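Local coordinates for polyketide synthase (Synechococcus sp., PDB 4GOX), which probably transfers a sulfo group from PAPS, probably to an acyl intermediate, during olefin biosynthesis, as the sulfotransferase domain of a polyketide synthase-type olefin synthase, at residues 13-18 / 60-65; 108-113 / 143-148. One frame throughout, in Å; residues are numbered along the deposited sequence.

Contact 1: 13-18 / 60-65; sequences KQWQKP and PFETMG
Glu62 turns its carboxylate against the extended backbone of 13-18, where OE1 accepts a nearly straight hydrogen bond from Gln16 N (2.8 Å, 166°). The amide comes in on the syn side, tilted 29° out of the carboxylate plane. CG of Glu62 stands anti to its backbone N and the chain then bends at chi2, which brings both oxygens over CB of Gln16, OE2 at 3.3 Å. A water donates to OE1 of Glu62 and to Gln14 O, giving OE1 a second donor beside Gln16 N. The contact lies on the surface of the sulfotransferase fold, a parallel sheet with helices packed against it, and here the lead-in to strand 26-30 is held to the loop that enters helix 64-71. The indole of Trp15 and the Glu62 chain run alongside one another, pointing opposite ways, with ring and carboxylate planes 71° apart and CE3 3.6 Å from OE1. At the far end of the indole, CH2 meets Pro60 O edge-on at 3.2 Å, in the plane of the ring. Helix 136-145 also meets the indole: NE1 donates to His137 O, and the rings of His137 and His141 stack with it.

Contact 2: 108-113 / 143-148; sequences PIADIY and EILFDQ
Phe146 drives the end of its ring into a face of Tyr113, a T-shaped pair with centroids 5.2 Å apart and planes at 82°. The touching atom is CZ, which sits 3.5 Å from Tyr113 CG, offset from the ring centre toward the rim; the neighbouring CE1 lies against CB of the tyrosine. Tyr113 carries CG anti to the carbonyl carbon (chi1 -80°), which lays one face of its ring toward Phe146; the tyrosine projects from a helix, while the phenylalanine has already left helical geometry after helix 136-145. In this P-loop-type alpha/beta fold the contact joins the N-terminal part of helix 109-119 to the C-terminal end of helix 136-145, beside strand 26-30 of the parallel sheet, whose Ile26 and Phe28 touch both aromatic side chains. Leu145 fills the adjoining space with its two methyls. With CD1 anti to CA (chi2 171°), the other methyl, CD2, reaches Ala110 CB at 3.7 Å, while CD1 rests more loosely near Ile109 CG2 and Tyr113 CD1, 4.4 Å from the latter. CB of the leucine also lies over a face of the Phe146 ring. The phenol hydroxyl of Tyr113 is bonded to Asp127 OD1, on the neighbouring strand 124-129, which helps fix the ring that Phe146 meets. A serine in place of Tyr113 would probably leave the Phe146 edge without its aromatic face and, being too short to extend to Asp127, leave that carboxylate without its phenol partner.

From the N terminus, the lead-in at 13-18 runs on into strand 26-30, and contact 1 closes the loop that carries this strand, helix 37-45 and strand 50-51. Contact 2 opens later, at 108, and closes a second loop holding the rest of helix 109-119, strand 124-129 and most of helix 136-145. The two loops follow in series, neither nesting nor crossing, yet the centres of the two contacts are about 10 Å apart and they touch. Glu62 O probably accepts a hydrogen bond from Ile109 N, Met64 packs on Ile109, and Trp15 lies against Ile144. These links tie the lead-in and helices 64-71, 109-119 and 136-145 together on one side of the chain's centre.

Contact 1: 13-18 / 60-65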
loop_
_atom_site.group_PDB
_atom_site.type_symbol
_atom_site.label_atom_id
_atom_site.label_comp_id
_atom_site.label_asym_id
_atom_site.label_seq_id
_atom_site.Cartn_x
_atom_site.Cartn_y
_atom_site.Cartn_z
ATOM N N LYS A 13 0.356 -2.732 -22.842
ATOM C CA LYS A 13 1.607 -3.501 -22.772
ATOM C C LYS A 13 1.391 -4.796 -21.975
ATOM O O LYS A 13 1.166 -4.723 -20.784
ATOM C CB LYS A 13 2.729 -2.639 -22.164
ATOM C CG LYS A 13 4.125 -3.216 -22.313
ATOM C CD LYS A 13 5.024 -2.316 -23.159
ATOM C CE LYS A 13 5.807 -1.289 -22.369
ATOM N NZ LYS A 13 6.872 -1.909 -21.536
ATOM N N GLN A 14 1.435 -5.969 -22.635
ATOM C CA GLN A 14 1.178 -7.282 -22.012
ATOM C C GLN A 14 2.211 -7.698 -20.986
ATOM O O GLN A 14 3.413 -7.503 -21.203
ATOM C CB GLN A 14 1.080 -8.383 -23.086
ATOM C CG GLN A 14 -0.200 -8.347 -23.904
ATOM C CD GLN A 14 -0.304 -9.466 -24.919
ATOM O OE1 GLN A 14 0.624 -10.265 -25.132
ATOM N NE2 GLN A 14 -1.451 -9.538 -25.579
ATOM N N TRP A 15 1.746 -8.315 -19.881
ATOM C CA TRP A 15 2.620 -8.829 -18.844
ATOM C C TRP A 15 3.187 -10.185 -19.267
ATOM O O TRP A 15 2.455 -11.025 -19.796
ATOM C CB TRP A 15 1.861 -9.001 -17.511
ATOM C CG TRP A 15 1.406 -7.719 -16.851
ATOM C CD1 TRP A 15 0.129 -7.371 -16.536
ATOM C CD2 TRP A 15 2.237 -6.623 -16.440
ATOM N NE1 TRP A 15 0.103 -6.107 -15.993
ATOM C CE2 TRP A 15 1.386 -5.627 -15.918
ATOM C CE3 TRP A 15 3.623 -6.371 -16.496
ATOM C CZ2 TRP A 15 1.875 -4.421 -15.404
ATOM C CZ3 TRP A 15 4.104 -5.177 -15.985
ATOM C CH2 TRP A 15 3.235 -4.219 -15.447
ATOM N N GLN A 16 4.480 -10.408 -19.017
ATOM C CA GLN A 16 5.114 -11.698 -19.269
ATOM C C GLN A 16 4.533 -12.684 -18.241
ATOM O O GLN A 16 4.564 -12.423 -17.026
ATOM C CB GLN A 16 6.637 -11.598 -19.097
ATOM C CG GLN A 16 7.420 -12.846 -19.496
ATOM C CD GLN A 16 7.345 -13.120 -20.973
ATOM O OE1 GLN A 16 8.045 -12.498 -21.786
ATOM N NE2 GLN A 16 6.486 -14.059 -21.351
ATOM N N LYS A 17 3.943 -13.776 -18.741
ATOM C CA LYS A 17 3.384 -14.823 -17.898
ATOM C C LYS A 17 4.548 -15.695 -17.431
ATOM O O LYS A 17 5.283 -16.198 -18.277
ATOM C CB LYS A 17 2.330 -15.637 -18.665
ATOM C CG LYS A 17 0.980 -14.946 -18.680
ATOM C CD LYS A 17 -0.060 -15.722 -19.471
ATOM C CE LYS A 17 -0.925 -14.822 -20.335
ATOM N NZ LYS A 17 -1.697 -13.823 -19.543
ATOM N N PRO A 18 4.821 -15.807 -16.108
ATOM C CA PRO A 18 5.965 -16.630 -15.669
ATOM C C PRO A 18 5.754 -18.104 -15.995
ATOM O O PRO A 18 4.601 -18.544 -16.051
ATOM C CB PRO A 18 6.013 -16.388 -14.157
ATOM C CG PRO A 18 4.621 -16.044 -13.787
ATOM C CD PRO A 18 4.072 -15.271 -14.952
ATOM N N PRO A 60 4.341 -2.281 -10.885
ATOM C CA PRO A 60 4.114 -1.669 -12.217
ATOM C C PRO A 60 5.086 -2.041 -13.322
ATOM O O PRO A 60 4.886 -1.625 -14.465
ATOM C CB PRO A 60 4.284 -0.171 -11.942
ATOM C CG PRO A 60 4.108 0.004 -10.480
ATOM C CD PRO A 60 4.626 -1.238 -9.876
ATOM N N PHE A 61 6.157 -2.769 -12.993
ATOM C CA PHE A 61 7.251 -3.040 -13.938
ATOM C C PHE A 61 7.448 -4.500 -14.224
ATOM O O PHE A 61 7.168 -5.343 -13.384
ATOM C CB PHE A 61 8.551 -2.457 -13.345
ATOM C CG PHE A 61 8.352 -1.048 -12.824
ATOM C CD1 PHE A 61 8.197 0.025 -13.709
ATOM C CD2 PHE A 61 8.253 -0.802 -11.462
ATOM C CE1 PHE A 61 7.998 1.326 -13.228
ATOM C CE2 PHE A 61 8.020 0.494 -10.984
ATOM C CZ PHE A 61 7.899 1.550 -11.875
ATOM N N GLU A 62 7.943 -4.791 -15.406
ATOM C CA GLU A 62 8.223 -6.135 -15.870
ATOM C C GLU A 62 9.570 -6.618 -15.279
ATOM O O GLU A 62 9.633 -7.680 -14.649
ATOM C CB GLU A 62 8.230 -6.122 -17.420
ATOM C CG GLU A 62 8.318 -7.477 -18.068
ATOM C CD GLU A 62 7.149 -8.372 -17.748
ATOM O OE1 GLU A 62 6.082 -8.217 -18.383
ATOM O OE2 GLU A 62 7.305 -9.239 -16.860
ATOM N N THR A 63 10.627 -5.817 -15.473
ATOM C CA THR A 63 11.996 -6.083 -15.023
ATOM C C THR A 63 12.545 -4.854 -14.293
ATOM O O THR A 63 12.047 -3.730 -14.481
ATOM C CB THR A 63 12.942 -6.345 -16.225
ATOM O OG1 THR A 63 13.265 -5.094 -16.837
ATOM C CG2 THR A 63 12.389 -7.355 -17.245
ATOM N N MET A 64 13.666 -5.058 -13.561
ATOM C CA MET A 64 14.379 -3.997 -12.845
ATOM C C MET A 64 14.943 -2.939 -13.801
ATOM O O MET A 64 15.184 -1.806 -13.393
ATOM C CB MET A 64 15.469 -4.595 -11.932
ATOM C CG MET A 64 14.895 -5.402 -10.795
ATOM S SD MET A 64 13.882 -4.465 -9.627
ATOM C CE MET A 64 15.081 -3.360 -8.950
ATOM N N GLY A 65 15.076 -3.304 -15.067
ATOM C CA GLY A 65 15.506 -2.403 -16.134
ATOM C C GLY A 65 14.421 -1.393 -16.466
ATOM O O GLY A 65 14.687 -0.189 -16.505
HETATM O O HOH W 1 5.597 -6.132 -19.984
HETATM O O HOH W 2 5.397 -10.319 -15.484
#

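Contact 2: 108-113 / 143-148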
loop_
_atom_site.group_PDB
_atom_site.type_symbol
_atom_site.label_atom_id
_atom_site.label_comp_id
_atom_site.label_asym_id
_atom_site.label_seq_id
_atom_site.Cartn_x
_atom_site.Cartn_y
_atom_site.Cartn_z
ATOM N N PRO A 108 13.822 -9.920 -13.678
ATOM C CA PRO A 108 12.351 -9.878 -13.649
ATOM C C PRO A 108 11.815 -9.570 -12.254
ATOM O O PRO A 108 12.355 -10.057 -11.245
ATOM C CB PRO A 108 11.953 -11.289 -14.087
ATOM C CG PRO A 108 13.121 -11.793 -14.880
ATOM C CD PRO A 108 14.314 -11.216 -14.201
ATOM N N ILE A 109 10.759 -8.741 -12.194
ATOM C CA ILE A 109 10.117 -8.355 -10.933
ATOM C C ILE A 109 9.605 -9.596 -10.175
ATOM O O ILE A 109 9.658 -9.627 -8.936
ATOM C CB ILE A 109 9.057 -7.253 -11.216
ATOM C CG1 ILE A 109 9.695 -5.895 -11.625
ATOM C CG2 ILE A 109 7.902 -7.173 -10.218
ATOM C CD1 ILE A 109 10.535 -5.166 -10.698
ATOM N N ALA A 110 9.181 -10.634 -10.926
ATOM C CA ALA A 110 8.737 -11.921 -10.378
ATOM C C ALA A 110 9.830 -12.496 -9.454
ATOM O O ALA A 110 9.519 -13.059 -8.401
ATOM C CB ALA A 110 8.475 -12.899 -11.517
ATOM N N ASP A 111 11.106 -12.331 -9.866
ATOM C CA ASP A 111 12.296 -12.797 -9.154
ATOM C C ASP A 111 12.580 -11.981 -7.907
ATOM O O ASP A 111 12.988 -12.570 -6.914
ATOM C CB ASP A 111 13.518 -12.827 -10.094
ATOM C CG ASP A 111 13.454 -13.880 -11.182
ATOM O OD1 ASP A 111 12.445 -14.618 -11.245
ATOM O OD2 ASP A 111 14.421 -13.986 -11.955
ATOM N N ILE A 112 12.341 -10.639 -7.947
ATOM C CA ILE A 112 12.525 -9.740 -6.804
ATOM C C ILE A 112 11.540 -10.104 -5.676
ATOM O O ILE A 112 11.943 -10.168 -4.519
ATOM C CB ILE A 112 12.483 -8.236 -7.204
ATOM C CG1 ILE A 112 13.410 -7.932 -8.394
ATOM C CG2 ILE A 112 12.785 -7.317 -6.031
ATOM C CD1 ILE A 112 14.973 -8.211 -8.171
ATOM N N TYR A 113 10.265 -10.390 -6.027
ATOM C CA TYR A 113 9.267 -10.821 -5.055
ATOM C C TYR A 113 9.671 -12.155 -4.421
ATOM O O TYR A 113 9.649 -12.250 -3.197
ATOM C CB TYR A 113 7.860 -10.894 -5.673
ATOM C CG TYR A 113 7.163 -9.551 -5.771
ATOM C CD1 TYR A 113 6.855 -8.988 -7.011
ATOM C CD2 TYR A 113 6.769 -8.863 -4.625
ATOM C CE1 TYR A 113 6.162 -7.777 -7.105
ATOM C CE2 TYR A 113 6.099 -7.640 -4.706
ATOM C CZ TYR A 113 5.781 -7.110 -5.948
ATOM O OH TYR A 113 5.148 -5.893 -6.017
ATOM N N GLU A 143 -2.220 -10.903 -10.121
ATOM C CA GLU A 143 -2.892 -12.157 -10.428
ATOM C C GLU A 143 -2.123 -12.977 -11.464
ATOM O O GLU A 143 -2.224 -14.207 -11.447
ATOM C CB GLU A 143 -4.362 -11.929 -10.813
ATOM C CG GLU A 143 -5.192 -11.518 -9.596
ATOM C CD GLU A 143 -5.248 -12.569 -8.498
ATOM O OE1 GLU A 143 -5.760 -13.679 -8.767
ATOM O OE2 GLU A 143 -4.759 -12.295 -7.378
ATOM N N ILE A 144 -1.306 -12.309 -12.314
ATOM C CA ILE A 144 -0.430 -12.984 -13.268
ATOM C C ILE A 144 0.762 -13.640 -12.539
ATOM O O ILE A 144 1.096 -14.787 -12.823
ATOM C CB ILE A 144 -0.018 -12.021 -14.434
ATOM C CG1 ILE A 144 -1.132 -12.006 -15.516
ATOM C CG2 ILE A 144 1.335 -12.403 -15.072
ATOM C CD1 ILE A 144 -1.242 -10.759 -16.352
ATOM N N LEU A 145 1.382 -12.928 -11.589
ATOM C CA LEU A 145 2.577 -13.411 -10.870
ATOM C C LEU A 145 2.352 -14.394 -9.721
ATOM O O LEU A 145 3.224 -15.227 -9.473
ATOM C CB LEU A 145 3.408 -12.231 -10.321
ATOM C CG LEU A 145 3.975 -11.210 -11.315
ATOM C CD1 LEU A 145 4.555 -10.017 -10.565
ATOM C CD2 LEU A 145 5.020 -11.842 -12.253
ATOM N N PHE A 146 1.233 -14.266 -8.995
ATOM C CA PHE A 146 0.969 -15.029 -7.768
ATOM C C PHE A 146 -0.282 -15.882 -7.768
ATOM O O PHE A 146 -1.312 -15.480 -8.313
ATOM C CB PHE A 146 0.887 -14.061 -6.578
ATOM C CG PHE A 146 2.038 -13.089 -6.484
ATOM C CD1 PHE A 146 3.285 -13.503 -6.021
ATOM C CD2 PHE A 146 1.862 -11.747 -6.810
ATOM C CE1 PHE A 146 4.346 -12.603 -5.930
ATOM C CE2 PHE A 146 2.919 -10.849 -6.701
ATOM C CZ PHE A 146 4.155 -11.285 -6.272
ATOM N N ASP A 147 -0.213 -17.020 -7.063
ATOM C CA ASP A 147 -1.333 -17.945 -6.891
ATOM C C ASP A 147 -2.192 -17.523 -5.721
ATOM O O ASP A 147 -3.416 -17.619 -5.792
ATOM C CB ASP A 147 -0.807 -19.358 -6.562
ATOM C CG ASP A 147 -0.449 -20.260 -7.730
ATOM O OD1 ASP A 147 0.196 -21.306 -7.489
ATOM O OD2 ASP A 147 -0.880 -19.961 -8.877
ATOM N N GLN A 148 -1.541 -17.094 -4.627
ATOM C CA GLN A 148 -2.164 -16.800 -3.338
ATOM C C GLN A 148 -1.992 -15.370 -2.817
ATOM O O GLN A 148 -1.892 -15.196 -1.601
ATOM C CB GLN A 148 -1.640 -17.806 -2.290
ATOM C CG GLN A 148 -2.273 -19.189 -2.378
ATOM C CD GLN A 148 -3.523 -19.288 -1.541
ATOM O OE1 GLN A 148 -3.481 -19.694 -0.372
ATOM N NE2 GLN A 148 -4.665 -18.927 -2.120
#